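Local coordinates for protein 2-hydroxyisocaproyl-CoA dehydratase activator (Clostridium difficile, PDB 4EHT) that activates (R)-2-hydroxyisocaproyl-CoA dehydratase in leucine fermentation, passing it one electron from a [4Fe-4S] cluster as ATP is hydrolysed, at residues A[4-9]-A[60-65]; A[14-19]-A[240-245]; A[98-103]-A[210-215]; A[130-135]-A[187-192]. One frame throughout, in Å; residues are numbered along the deposited sequence.

Contact 1: residues A[4-9]-A[60-65]; sequences MGLDIG and VVVTGY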
# COMPACT_ATOMS: atom_id res chain seq x y z
N MET A 4 -31.99 -16.89 7.60
CA MET A 4 -30.84 -16.16 8.10
C MET A 4 -29.77 -15.96 7.02
O MET A 4 -29.51 -16.84 6.20
CB MET A 4 -30.23 -16.91 9.28
CG MET A 4 -29.07 -16.19 9.93
SD MET A 4 -28.26 -17.19 11.19
CE MET A 4 -29.42 -17.04 12.54
N GLY A 5 -29.16 -14.78 7.01
CA GLY A 5 -28.04 -14.51 6.12
C GLY A 5 -26.83 -14.13 6.94
O GLY A 5 -26.95 -13.35 7.88
N LEU A 6 -25.68 -14.71 6.60
CA LEU A 6 -24.42 -14.40 7.27
C LEU A 6 -23.43 -13.91 6.23
O LEU A 6 -23.26 -14.54 5.20
CB LEU A 6 -23.85 -15.63 7.96
CG LEU A 6 -24.63 -16.25 9.12
CD1 LEU A 6 -24.02 -17.59 9.49
CD2 LEU A 6 -24.63 -15.31 10.31
N ASP A 7 -22.77 -12.80 6.51
CA ASP A 7 -21.81 -12.22 5.58
C ASP A 7 -20.51 -12.15 6.36
O ASP A 7 -20.36 -11.30 7.24
CB ASP A 7 -22.29 -10.83 5.14
CG ASP A 7 -21.28 -10.11 4.25
OD1 ASP A 7 -20.18 -10.65 4.01
OD2 ASP A 7 -21.59 -8.99 3.81
N ILE A 8 -19.61 -13.09 6.09
CA ILE A 8 -18.33 -13.17 6.78
C ILE A 8 -17.22 -12.61 5.90
O ILE A 8 -16.70 -13.31 5.03
CB ILE A 8 -17.93 -14.63 7.11
CG1 ILE A 8 -19.15 -15.43 7.62
CG2 ILE A 8 -16.79 -14.65 8.12
CD1 ILE A 8 -19.91 -14.78 8.74
N GLY A 9 -16.87 -11.35 6.12
CA GLY A 9 -15.78 -10.71 5.39
C GLY A 9 -14.45 -10.91 6.09
O GLY A 9 -14.37 -11.57 7.13
N VAL A 60 -30.58 -21.13 5.89
CA VAL A 60 -29.45 -20.26 6.20
C VAL A 60 -28.55 -20.18 4.99
O VAL A 60 -28.20 -21.21 4.40
CB VAL A 60 -28.59 -20.83 7.35
CG1 VAL A 60 -27.43 -19.89 7.67
CG2 VAL A 60 -29.44 -21.07 8.59
N VAL A 61 -28.16 -18.96 4.61
CA VAL A 61 -27.20 -18.74 3.53
C VAL A 61 -26.02 -17.92 4.05
O VAL A 61 -26.19 -16.98 4.84
CB VAL A 61 -27.85 -18.01 2.33
CG1 VAL A 61 -26.79 -17.52 1.35
CG2 VAL A 61 -28.86 -18.94 1.62
N VAL A 62 -24.82 -18.30 3.61
CA VAL A 62 -23.61 -17.58 3.99
C VAL A 62 -22.95 -17.00 2.75
O VAL A 62 -22.96 -17.60 1.68
CB VAL A 62 -22.62 -18.51 4.71
CG1 VAL A 62 -21.38 -17.75 5.13
CG2 VAL A 62 -23.29 -19.14 5.92
N THR A 63 -22.38 -15.81 2.89
CA THR A 63 -21.70 -15.14 1.80
C THR A 63 -20.39 -14.55 2.34
O THR A 63 -20.08 -14.71 3.52
CB THR A 63 -22.59 -14.03 1.16
OG1 THR A 63 -21.97 -13.50 -0.01
CG2 THR A 63 -22.87 -12.90 2.15
N GLY A 64 -19.62 -13.90 1.48
CA GLY A 64 -18.43 -13.20 1.90
C GLY A 64 -17.19 -14.08 1.86
O GLY A 64 -17.29 -15.30 1.68
N TYR A 65 -16.03 -13.46 2.02
CA TYR A 65 -14.77 -14.18 2.10
C TYR A 65 -14.75 -15.01 3.37
O TYR A 65 -14.45 -14.50 4.45
CB TYR A 65 -13.61 -13.18 2.13
CG TYR A 65 -12.25 -13.83 2.20
CD1 TYR A 65 -12.07 -15.16 1.82
CD2 TYR A 65 -11.14 -13.13 2.65
CE1 TYR A 65 -10.83 -15.76 1.88
CE2 TYR A 65 -9.90 -13.72 2.71
CZ TYR A 65 -9.75 -15.04 2.32
OH TYR A 65 -8.51 -15.63 2.39
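Leu6 and Val62 lie side by side on one face of two parallel strands, 4-8 and 60-63. Val62 was modelled in two conformers, so its contacts hold for one of them. In this conformer Leu6 CD1 is 4.0 Å from Val62 CG2, and Val62 CG1 is 4.1 Å from Ile8 CG1. Helix 38-50 packs on the same face through Leu43, which touches Met4 and Leu6.

Four backbone hydrogen bonds zip the strands together. The shortest runs from Thr63 N to Leu6 O, 2.8 Å. The last joins Ile8 N to Thr63 O. On the other face Thr63 CG2 packs 3.7 Å from Asp7 CB, while Thr63 OG1 is hydrogen-bonded to Ile77 O.

The pair belongs to the sheet of the N-terminal half of an actin-like ATPase fold. In this fold the turn after the first strand reaches the phosphates, and here Gly9 touches ADP. The Asp7 side chain comes within about 4 Å of a magnesium ion, nearest atoms.

The tight packing continues to Gly64, which is buried and has a positive phi of 90°. Its CA lies 3.7 Å from Asp7 OD1. Tyr65 is the loose side. Its ring leads away from strand 4-8, and the residue is exposed and poorly ordered.

Contact 2: residues A[14-19]-A[240-245]; sequences KGVILK and PQLTGA. With ADP (adenosine-5'-diphosphate), chain D.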
# COMPACT_ATOMS: atom_id res chain seq x y z
N LYS A 14 -21.28 -10.17 9.70
CA LYS A 14 -22.58 -9.52 9.73
C LYS A 14 -23.67 -10.56 9.59
O LYS A 14 -23.55 -11.46 8.76
CB LYS A 14 -22.73 -8.53 8.57
CG LYS A 14 -21.93 -7.23 8.69
CD LYS A 14 -20.44 -7.42 8.37
CE LYS A 14 -20.19 -7.68 6.90
NZ LYS A 14 -18.71 -7.59 6.61
N GLY A 15 -24.74 -10.43 10.37
CA GLY A 15 -25.85 -11.37 10.33
C GLY A 15 -27.18 -10.65 10.29
O GLY A 15 -27.31 -9.54 10.80
N VAL A 16 -28.17 -11.30 9.67
CA VAL A 16 -29.53 -10.79 9.59
C VAL A 16 -30.50 -11.96 9.76
O VAL A 16 -30.29 -13.04 9.20
CB VAL A 16 -29.78 -10.10 8.22
CG1 VAL A 16 -31.28 -9.96 7.94
CG2 VAL A 16 -29.08 -8.72 8.15
N ILE A 17 -31.54 -11.79 10.57
CA ILE A 17 -32.65 -12.75 10.58
C ILE A 17 -33.85 -12.06 9.95
O ILE A 17 -34.22 -10.95 10.34
CB ILE A 17 -32.99 -13.28 11.99
CG1 ILE A 17 -31.86 -14.17 12.52
CG2 ILE A 17 -34.27 -14.12 11.95
CD1 ILE A 17 -32.10 -14.69 13.93
N LEU A 18 -34.43 -12.70 8.94
CA LEU A 18 -35.48 -12.09 8.14
C LEU A 18 -36.78 -12.88 8.31
O LEU A 18 -36.78 -14.11 8.21
CB LEU A 18 -35.05 -12.11 6.68
CG LEU A 18 -35.89 -11.37 5.64
CD1 LEU A 18 -35.78 -9.86 5.84
CD2 LEU A 18 -35.44 -11.76 4.23
N LYS A 19 -37.88 -12.18 8.56
CA LYS A 19 -39.17 -12.83 8.77
C LYS A 19 -39.98 -12.80 7.49
O LYS A 19 -40.24 -11.72 6.93
CB LYS A 19 -39.95 -12.14 9.89
CG LYS A 19 -41.08 -12.99 10.46
CD LYS A 19 -41.52 -12.52 11.84
CE LYS A 19 -42.50 -11.37 11.77
NZ LYS A 19 -43.49 -11.46 12.89
N PRO A 240 -25.94 0.19 5.64
CA PRO A 240 -25.01 -0.08 4.53
C PRO A 240 -24.09 -1.27 4.76
O PRO A 240 -23.71 -1.94 3.80
CB PRO A 240 -24.18 1.21 4.43
CG PRO A 240 -24.29 1.84 5.79
CD PRO A 240 -25.70 1.51 6.25
N GLN A 241 -23.70 -1.53 6.00
CA GLN A 241 -22.74 -2.62 6.23
C GLN A 241 -23.42 -4.00 6.19
O GLN A 241 -22.74 -5.03 6.13
CB GLN A 241 -22.01 -2.42 7.56
CG GLN A 241 -20.76 -3.27 7.69
CD GLN A 241 -20.00 -2.99 8.97
OE1 GLN A 241 -20.46 -2.24 9.82
NE2 GLN A 241 -18.84 -3.60 9.12
N LEU A 242 -24.76 -4.02 6.18
CA LEU A 242 -25.53 -5.27 6.33
C LEU A 242 -26.24 -5.76 5.07
O LEU A 242 -26.95 -6.78 5.10
CB LEU A 242 -26.60 -5.08 7.43
CG LEU A 242 -26.08 -4.95 8.86
CD1 LEU A 242 -27.13 -4.31 9.75
CD2 LEU A 242 -25.66 -6.31 9.43
N THR A 243 -26.07 -5.05 3.97
CA THR A 243 -26.75 -5.40 2.73
C THR A 243 -26.38 -6.79 2.18
O THR A 243 -27.23 -7.46 1.58
CB THR A 243 -26.54 -4.34 1.62
OG1 THR A 243 -25.14 -4.08 1.46
CG2 THR A 243 -27.27 -3.03 1.99
N GLY A 244 -25.13 -7.23 2.37
CA GLY A 244 -24.73 -8.59 1.98
C GLY A 244 -25.45 -9.68 2.79
O GLY A 244 -25.92 -10.69 2.25
N ALA A 245 -25.56 -9.47 4.10
CA ALA A 245 -26.26 -10.41 4.96
C ALA A 245 -27.74 -10.42 4.62
O ALA A 245 -28.40 -11.47 4.65
CB ALA A 245 -26.05 -10.06 6.43
PB ADP D . -15.71 -6.73 4.99
O1B ADP D . -15.39 -7.46 6.26
O2B ADP D . -14.66 -6.81 3.92
O3B ADP D . -17.07 -7.02 4.39
PA ADP D . -17.05 -4.29 5.82
O1A ADP D . -17.67 -4.97 7.00
O2A ADP D . -17.90 -3.99 4.62
O3A ADP D . -15.72 -5.15 5.42
O5' ADP D . -16.42 -2.92 6.33
C5' ADP D . -15.37 -2.92 7.28
C4' ADP D . -14.85 -1.49 7.37
O4' ADP D . -15.88 -0.57 7.76
C3' ADP D . -13.75 -1.40 8.42
O3' ADP D . -12.56 -0.92 7.80
C2' ADP D . -14.31 -0.43 9.44
O2' ADP D . -13.35 0.41 10.09
C1' ADP D . -15.32 0.39 8.66
N9 ADP D . -16.35 0.85 9.60
C8 ADP D . -17.04 0.02 10.40
N7 ADP D . -17.92 0.71 11.16
C5 ADP D . -17.80 2.02 10.84
C6 ADP D . -18.44 3.28 11.28
N6 ADP D . -19.41 3.22 12.24
N1 ADP D . -18.05 4.44 10.70
C2 ADP D . -17.08 4.45 9.76
N3 ADP D . -16.44 3.34 9.32
C4 ADP D . -16.75 2.11 9.81
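Lys14 and Gln241 meet at the diphosphate of ADP, and both are ATP-binding residues. Lys14 NZ donates to O1A of the alpha phosphate and to O3B of the beta phosphate, each at 2.8 Å. Gln241 NE2 gives a nearly straight bond to the same O1A of ADP, also 2.8 Å, with 167° at the hydrogen. O1A is therefore gripped from both segments. Lys14 NZ is held further by Ala12 O. The Gln241 amide is fixed at its other end, where OE1 accepts from Arg218 NH1.

The lysine reaches the phosphates along a folded path. Its chain bends at chi2 (77°) and chi3 (71°). Its CG, CD and CE run beside the carbonyl oxygen of Gln241, with CG 3.5 Å from Gln241 O. The cationic end would probably offset the charge of the phosphates. Consistent with the actin-like ATPase fold, the strand after the first phosphate turn and the segment leading into helix 243-260 both reach the nucleotide.

Away from the phosphates the contact is van der Waals packing. Leu242 CD2 sits 3.8 Å from Lys14 CB. Ala245, near the start of helix 243-260, points its methyl at the strand. That CB lies 3.7 Å from Val16 CG2. Farther along the strand, Leu18 packs on Leu246, Ala249 and Leu250 of the same helix.

Contact 3: residues A[98-103]-A[210-215]; sequences IDIGGQ and VVMVGG. With ADP (adenosine-5'-diphosphate), chain D.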
# COMPACT_ATOMS: atom_id res chain seq x y z
N ILE A 98 -21.41 0.48 -5.04
CA ILE A 98 -20.03 0.72 -4.64
C ILE A 98 -19.89 0.14 -3.25
O ILE A 98 -20.50 0.62 -2.32
CB ILE A 98 -19.72 2.25 -4.57
CG1 ILE A 98 -19.93 2.89 -5.95
CG2 ILE A 98 -18.31 2.47 -4.04
CD1 ILE A 98 -20.07 4.44 -5.93
N ASP A 99 -19.11 -0.92 -3.12
CA ASP A 99 -18.95 -1.62 -1.85
C ASP A 99 -17.53 -1.36 -1.37
O ASP A 99 -16.58 -1.91 -1.91
CB ASP A 99 -19.21 -3.13 -2.10
CG ASP A 99 -18.76 -4.04 -0.95
OD1 ASP A 99 -18.46 -3.56 0.15
OD2 ASP A 99 -18.74 -5.29 -1.16
N ILE A 100 -17.37 -0.50 -0.37
CA ILE A 100 -16.03 -0.25 0.18
C ILE A 100 -15.93 -0.96 1.51
O ILE A 100 -16.59 -0.58 2.48
CB ILE A 100 -15.75 1.28 0.37
CG1 ILE A 100 -16.04 2.05 -0.91
CG2 ILE A 100 -14.29 1.50 0.80
CD1 ILE A 100 -15.69 3.55 -0.83
N GLY A 101 -15.11 -2.02 1.56
CA GLY A 101 -14.97 -2.79 2.78
C GLY A 101 -13.63 -2.58 3.46
O GLY A 101 -12.93 -1.60 3.19
N GLY A 102 -13.27 -3.51 4.34
CA GLY A 102 -12.09 -3.35 5.16
C GLY A 102 -10.79 -3.46 4.39
O GLY A 102 -9.79 -2.87 4.78
N GLN A 103 -10.80 -4.20 3.28
CA GLN A 103 -9.56 -4.49 2.57
C GLN A 103 -9.71 -4.42 1.07
O GLN A 103 -8.76 -4.73 0.34
CB GLN A 103 -9.02 -5.87 2.96
CG GLN A 103 -8.66 -5.96 4.42
CD GLN A 103 -7.97 -7.27 4.79
OE1 GLN A 103 -7.52 -8.01 3.92
NE2 GLN A 103 -7.90 -7.55 6.08
N VAL A 210 -27.12 5.25 -7.93
CA VAL A 210 -25.84 4.85 -7.37
C VAL A 210 -26.01 4.63 -5.88
O VAL A 210 -26.52 5.50 -5.19
CB VAL A 210 -24.81 5.95 -7.59
CG1 VAL A 210 -23.46 5.54 -7.00
CG2 VAL A 210 -24.69 6.25 -9.09
N VAL A 211 -25.59 3.47 -5.39
CA VAL A 211 -25.71 3.13 -3.99
C VAL A 211 -24.34 2.73 -3.43
O VAL A 211 -23.60 1.99 -4.06
CB VAL A 211 -26.74 1.95 -3.82
CG1 VAL A 211 -26.87 1.52 -2.36
CG2 VAL A 211 -28.10 2.36 -4.40
N MET A 212 -24.00 3.22 -2.24
CA MET A 212 -22.78 2.80 -1.56
C MET A 212 -23.13 1.89 -0.40
O MET A 212 -24.06 2.18 0.38
CB MET A 212 -21.96 4.01 -1.07
CG MET A 212 -20.52 3.68 -0.62
SD MET A 212 -19.51 5.14 -0.18
CE MET A 212 -20.16 6.26 -1.40
N VAL A 213 -22.40 0.79 -0.28
CA VAL A 213 -22.60 -0.15 0.81
C VAL A 213 -21.24 -0.49 1.40
O VAL A 213 -20.21 0.02 0.95
CB VAL A 213 -23.31 -1.44 0.33
CG1 VAL A 213 -24.67 -1.08 -0.26
CG2 VAL A 213 -22.43 -2.20 -0.69
N GLY A 214 -21.23 -1.34 2.43
CA GLY A 214 -19.98 -1.65 3.09
C GLY A 214 -19.86 -0.82 4.34
O GLY A 214 -20.55 0.19 4.50
N GLY A 215 -19.00 -1.26 5.26
CA GLY A 215 -18.85 -0.58 6.53
C GLY A 215 -18.29 0.82 6.37
O GLY A 215 -18.53 1.68 7.22
PB ADP D . -15.71 -6.73 4.99
O1B ADP D . -15.39 -7.46 6.26
O2B ADP D . -14.66 -6.81 3.92
O3B ADP D . -17.07 -7.02 4.39
PA ADP D . -17.05 -4.29 5.82
O1A ADP D . -17.67 -4.97 7.00
O2A ADP D . -17.90 -3.99 4.62
O3A ADP D . -15.72 -5.15 5.42
O5' ADP D . -16.42 -2.92 6.33
C5' ADP D . -15.37 -2.92 7.28
C4' ADP D . -14.85 -1.49 7.37
O4' ADP D . -15.88 -0.57 7.76
C3' ADP D . -13.75 -1.40 8.42
O3' ADP D . -12.56 -0.92 7.80
C2' ADP D . -14.31 -0.43 9.44
O2' ADP D . -13.35 0.41 10.09
C1' ADP D . -15.32 0.39 8.66
N9 ADP D . -16.35 0.85 9.60
C8 ADP D . -17.04 0.02 10.40
N7 ADP D . -17.92 0.71 11.16
C5 ADP D . -17.80 2.02 10.84
C6 ADP D . -18.44 3.28 11.28
N6 ADP D . -19.41 3.22 12.24
N1 ADP D . -18.05 4.44 10.70
C2 ADP D . -17.08 4.45 9.76
N3 ADP D . -16.44 3.34 9.32
C4 ADP D . -16.75 2.11 9.81
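Ile98 O receives the backbone N of Val213 at 2.8 Å, and the CA of Met212 also approaches it. Ile98 N donates in turn to Val211 O. A third, longer bond joins Ile100 N to Val213 O at 3.2 Å. These links pair strands 98-100 and 210-213 in parallel.

On one face Ile98 CD1 meets Val210 CG1 at 3.7 Å. Ile100 CD1 lies 4.2 Å from the sulfur of Met212, whose chain runs out from the strand with CG anti to the backbone N (chi1 -167°). Helices 182-204 and 220-230 pack on this side, through Val197 and Met226 among others.

On the other face Val213 CG2 presses on Asp99 CB at 3.6 Å, the two side chains crossing near a right angle. His83 of helix 79-90 touches both. Asp99 OD2 has a long, weak ion pair with Lys106, and the Asp99 side chain comes within about 4 Å of a magnesium ion, nearest atoms.

Past the strand ends both segments run into glycines. Gly214 has a positive phi of 99°, and its CA lies beside Ile100 O and Asp99 OD1. Gly102 N donates to ADP O3A at 3.1 Å, and Gly215 N to ADP O2A at 3.0 Å. Such paired glycine turns, holding a nucleotide by backbone N-H groups at the ends of neighbouring strands, are characteristic of the actin-like ATPase site.

Contact 4: residues A[130-135]-A[187-192]; sequences GRFLDV and AGIHTS. With ADP (adenosine-5'-diphosphate), chain D.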
# COMPACT_ATOMS: atom_id res chain seq x y z
N GLY A 130 -11.10 0.58 3.58
CA GLY A 130 -11.20 0.82 5.01
C GLY A 130 -9.88 0.76 5.76
O GLY A 130 -9.71 1.42 6.79
N ARG A 131 -8.94 -0.05 5.27
CA ARG A 131 -7.64 -0.18 5.95
C ARG A 131 -6.90 1.14 5.95
O ARG A 131 -6.28 1.51 6.93
CB ARG A 131 -6.79 -1.25 5.26
CG ARG A 131 -5.36 -1.34 5.81
CD ARG A 131 -5.36 -1.82 7.25
NE ARG A 131 -6.09 -3.07 7.35
CZ ARG A 131 -5.53 -4.28 7.33
NH1 ARG A 131 -4.21 -4.41 7.24
NH2 ARG A 131 -6.30 -5.36 7.41
N PHE A 132 -6.97 1.86 4.84
CA PHE A 132 -6.36 3.19 4.76
C PHE A 132 -6.93 4.11 5.85
O PHE A 132 -6.20 4.86 6.53
CB PHE A 132 -6.67 3.77 3.37
CG PHE A 132 -6.12 5.16 3.13
CD1 PHE A 132 -6.90 6.29 3.41
CD2 PHE A 132 -4.87 5.34 2.55
CE1 PHE A 132 -6.39 7.59 3.15
CE2 PHE A 132 -4.36 6.62 2.29
CZ PHE A 132 -5.12 7.75 2.59
N LEU A 133 -8.24 4.04 6.04
CA LEU A 133 -8.91 4.89 7.02
C LEU A 133 -8.57 4.44 8.43
O LEU A 133 -8.39 5.27 9.33
CB LEU A 133 -10.44 4.88 6.79
CG LEU A 133 -10.87 5.54 5.49
CD1 LEU A 133 -12.35 5.26 5.16
CD2 LEU A 133 -10.60 7.08 5.53
N ASP A 134 -8.48 3.13 8.61
CA ASP A 134 -8.17 2.55 9.91
C ASP A 134 -6.76 2.96 10.33
O ASP A 134 -6.54 3.39 11.46
CB ASP A 134 -8.37 1.02 9.87
CG ASP A 134 -9.82 0.62 9.54
OD1 ASP A 134 -10.75 1.48 9.61
OD2 ASP A 134 -10.05 -0.57 9.21
N VAL A 135 -5.80 2.87 9.40
CA VAL A 135 -4.44 3.36 9.65
C VAL A 135 -4.37 4.85 9.98
O VAL A 135 -3.67 5.26 10.91
CB VAL A 135 -3.52 3.09 8.42
CG1 VAL A 135 -2.25 3.94 8.49
CG2 VAL A 135 -3.18 1.61 8.33
N ALA A 187 -10.55 15.68 6.04
CA ALA A 187 -11.09 15.91 4.70
C ALA A 187 -10.13 15.44 3.59
O ALA A 187 -10.56 14.92 2.56
CB ALA A 187 -11.44 17.41 4.50
N GLY A 188 -8.83 15.66 3.78
CA GLY A 188 -7.88 15.28 2.75
C GLY A 188 -7.79 13.76 2.68
O GLY A 188 -7.64 13.17 1.61
N ILE A 189 -7.86 13.14 3.85
CA ILE A 189 -7.89 11.68 3.95
C ILE A 189 -9.09 11.11 3.20
O ILE A 189 -8.97 10.13 2.45
CB ILE A 189 -7.91 11.28 5.44
CG1 ILE A 189 -6.53 11.53 6.06
CG2 ILE A 189 -8.35 9.83 5.62
CD1 ILE A 189 -6.53 11.52 7.58
N HIS A 190 -10.24 11.75 3.36
CA HIS A 190 -11.46 11.27 2.73
C HIS A 190 -11.34 11.46 1.25
O HIS A 190 -11.77 10.61 0.46
CB HIS A 190 -12.68 12.04 3.25
CG HIS A 190 -13.08 11.66 4.64
ND1 HIS A 190 -13.90 12.45 5.43
CD2 HIS A 190 -12.75 10.58 5.39
CE1 HIS A 190 -14.06 11.86 6.60
NE2 HIS A 190 -13.38 10.73 6.61
N THR A 191 -10.72 12.57 0.85
CA THR A 191 -10.57 12.84 -0.57
C THR A 191 -9.63 11.78 -1.23
O THR A 191 -9.87 11.37 -2.36
CB THR A 191 -10.06 14.28 -0.79
OG1 THR A 191 -11.13 15.19 -0.51
CG2 THR A 191 -9.59 14.49 -2.24
N SER A 192 -8.59 11.34 -0.53
CA SER A 192 -7.69 10.32 -1.11
C SER A 192 -8.48 9.03 -1.43
O SER A 192 -8.31 8.45 -2.49
CB SER A 192 -6.54 9.98 -0.15
OG SER A 192 -5.68 11.09 0.07
PB ADP D . -15.71 -6.73 4.99
O1B ADP D . -15.39 -7.46 6.26
O2B ADP D . -14.66 -6.81 3.92
O3B ADP D . -17.07 -7.02 4.39
PA ADP D . -17.05 -4.29 5.82
O1A ADP D . -17.67 -4.97 7.00
O2A ADP D . -17.90 -3.99 4.62
O3A ADP D . -15.72 -5.15 5.42
O5' ADP D . -16.42 -2.92 6.33
C5' ADP D . -15.37 -2.92 7.28
C4' ADP D . -14.85 -1.49 7.37
O4' ADP D . -15.88 -0.57 7.76
C3' ADP D . -13.75 -1.40 8.42
O3' ADP D . -12.56 -0.92 7.80
C2' ADP D . -14.31 -0.43 9.44
O2' ADP D . -13.35 0.41 10.09
C1' ADP D . -15.32 0.39 8.66
N9 ADP D . -16.35 0.85 9.60
C8 ADP D . -17.04 0.02 10.40
N7 ADP D . -17.92 0.71 11.16
C5 ADP D . -17.80 2.02 10.84
C6 ADP D . -18.44 3.28 11.28
N6 ADP D . -19.41 3.22 12.24
N1 ADP D . -18.05 4.44 10.70
C2 ADP D . -17.08 4.45 9.76
N3 ADP D . -16.44 3.34 9.32
C4 ADP D . -16.75 2.11 9.81
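Leu133 CD2 packs on Ile189 CG2 at 3.6 Å, where helices 130-135 and 187-192 run side by side. They are nearly antiparallel, at 162°, in the helical part of this actin-like ATPase. The axes of these segments come no closer than 10.5 Å. Side chains make most of the contact, and no hydrogen bond crosses.

The same Ile189 methyl also meets the Phe132 ring, 3.9 Å from CE1. Ile189 CG2 thus sits against two residues of the facing helix. Phe132 extends toward helix 187-192 with CG anti to the backbone N (chi1 179°). This brings CZ to 3.8 Å from Ser192 CB, one turn along from Ile189. Ile189 O lies obliquely to the ring. Leu133 CD2 also approaches the edge of the His190 ring, near its plane.

The next shell holds these groups in place. Thr165 and Ala168 of helix 165-177 touch Phe132, while Val193 touches both Phe132 and Leu133. His190 is flanked by Leu147 and Ser151 of helix 147-151. The Phe132 side chain is about 7 Å from both the iron-sulfur cluster and the side chain of the cluster ligand Cys164, nearest atoms.

Helix 130-135 also serves the nucleotide. Gly130 CA comes close to the ribose. Asp134, an ATP-binding residue, receives both ribose hydroxyls, though the exact place of its carboxylate is less sure. ADP O2' donates to Asp134 OD1 and ADP O3' to Asp134 OD2, each at 2.9 Å.

From the N terminus, strand 2-8 is followed by strand 13-19. Contact 1 then closes the first loop at 60-65. Contact 2 opens at 14-19, within that loop, and closes only at 240-245, so the two cross. Contact 2 brings the start of the late helix 243-260 back to the N-terminal sheet. Contacts 3 and 4 both fall within its span. Contact 3 joins 98-103 to 210-215 in the second sheet and encloses contact 4, which pairs two helices. Backbone hydrogen bonds probably join Asp7 N to Lys14 O, Gly214 N to Pro240 O, and Gly130 N to Gly101 O. All four contacts reach the same ADP, contact 1 through Gly9.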